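Local atomic coordinates of amine Dehydrogenase (Pseudomonas putida, PDB entry 1JMX), a protein that binds two haem c groups covalently and probably transfers electrons, as the alpha subunit of a quinohemoprotein amine dehydrogenase. Residues 194-198 against 289-293. Sequence-based numbering, arbitrary orientation.
Sequences GDVRG and VQPAF
Asp195 and Gln290 bring the strands 194-198 and 289-290 closest, their CA atoms 6.9 Å apart, too far for the backbones to pair as neighbours in one sheet. The contact is an interdomain one: strand 194-204 belongs to a closed eight-stranded antiparallel barrel in domain II, whereas strand 285-295 runs in the mixed sheet of domain III. It illustrates how a single amide can join two independent beta-sheets by using both of its ends. The Gln290 chain runs extended beyond CG (chi2 -175°) and lays its amide against strand 194-198. Here Gln290 NE2 donates to the backbone O of Val196 at 3.2 Å, an almost straight bond (174°) that lies in the amide plane but reaches the carbonyl from above its own plane. At the other end, Gln290 OE1 is gripped side-on by Arg197, which donates from NE at 2.7 Å and from NH2 at 3.0 Å. Bends at chi2 and chi3 fold the arginine back so that both nitrogens address this one oxygen with the edge of the guanidinium. The Asp195 carboxylate stacks over the amide, the two planes 16° apart, and Asp195 CB approaches Gln290 CD to 3.7 Å. On the domain III side, Arg197 also packs on Thr303 and Val305 of strand 299-307. Replacing Gln290 with leucine would probably leave the Arg197 guanidinium without its shared acceptor and the Val196 carbonyl without this donor. Beside the arginine grip, Gln290 CB sits at the guanidinium edge, 3.8 Å from Arg197 NH2.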
# COMPACT_ATOMS: atom_id res chain seq x y z
N GLY A 194 -3.42 -15.26 25.28
CA GLY A 194 -3.32 -15.08 26.71
C GLY A 194 -1.97 -14.65 27.24
O GLY A 194 -1.02 -14.45 26.49
N ASP A 195 -1.91 -14.53 28.57
CA ASP A 195 -0.71 -14.12 29.28
C ASP A 195 0.42 -15.11 29.16
O ASP A 195 0.22 -16.29 28.89
CB ASP A 195 -1.03 -13.88 30.76
CG ASP A 195 -1.84 -12.62 30.99
OD1 ASP A 195 -2.65 -12.59 31.94
OD2 ASP A 195 -1.65 -11.65 30.23
N VAL A 196 1.63 -14.60 29.34
CA VAL A 196 2.84 -15.40 29.26
C VAL A 196 3.81 -14.81 30.29
O VAL A 196 3.77 -13.61 30.58
CB VAL A 196 3.46 -15.34 27.82
CG1 VAL A 196 4.09 -14.00 27.56
CG2 VAL A 196 4.47 -16.45 27.62
N ARG A 197 4.62 -15.67 30.88
CA ARG A 197 5.60 -15.24 31.88
C ARG A 197 6.72 -16.25 31.95
O ARG A 197 6.53 -17.43 31.63
CB ARG A 197 4.95 -15.09 33.26
CG ARG A 197 4.86 -16.37 34.11
CD ARG A 197 3.77 -17.31 33.65
NE ARG A 197 2.44 -16.79 33.96
CZ ARG A 197 1.40 -17.54 34.32
NH1 ARG A 197 1.53 -18.86 34.43
NH2 ARG A 197 0.22 -16.98 34.54
N GLY A 198 7.89 -15.79 32.36
CA GLY A 198 9.03 -16.69 32.47
C GLY A 198 10.33 -15.96 32.72
O GLY A 198 10.35 -14.82 33.18
N VAL A 289 0.34 -8.91 37.32
CA VAL A 289 -0.55 -9.79 38.06
C VAL A 289 -1.23 -10.54 36.92
O VAL A 289 -1.66 -9.92 35.95
CB VAL A 289 -1.64 -9.00 38.84
CG1 VAL A 289 -2.34 -9.91 39.84
CG2 VAL A 289 -1.05 -7.81 39.54
N GLN A 290 -1.30 -11.86 37.00
CA GLN A 290 -1.92 -12.65 35.95
C GLN A 290 -2.87 -13.70 36.54
O GLN A 290 -2.42 -14.69 37.09
CB GLN A 290 -0.85 -13.35 35.09
CG GLN A 290 0.24 -12.42 34.55
CD GLN A 290 1.21 -13.13 33.62
OE1 GLN A 290 1.32 -14.35 33.63
NE2 GLN A 290 1.90 -12.36 32.79
N PRO A 291 -4.19 -13.50 36.41
CA PRO A 291 -4.92 -12.40 35.76
C PRO A 291 -4.85 -11.12 36.57
O PRO A 291 -4.47 -11.14 37.74
CB PRO A 291 -6.36 -12.91 35.73
CG PRO A 291 -6.22 -14.40 35.83
CD PRO A 291 -5.13 -14.55 36.84
N ALA A 292 -5.27 -10.03 35.95
CA ALA A 292 -5.28 -8.72 36.60
C ALA A 292 -6.69 -8.33 37.05
O ALA A 292 -6.99 -7.15 37.22
CB ALA A 292 -4.71 -7.67 35.66
N PHE A 293 -7.54 -9.33 37.23
CA PHE A 293 -8.91 -9.10 37.68
C PHE A 293 -9.41 -10.27 38.53
O PHE A 293 -8.96 -11.41 38.36
CB PHE A 293 -9.86 -8.88 36.49
CG PHE A 293 -9.87 -10.02 35.50
CD1 PHE A 293 -10.69 -11.12 35.69
CD2 PHE A 293 -9.05 -9.99 34.37
CE1 PHE A 293 -10.71 -12.18 34.77
CE2 PHE A 293 -9.06 -11.03 33.45
CZ PHE A 293 -9.89 -12.13 33.65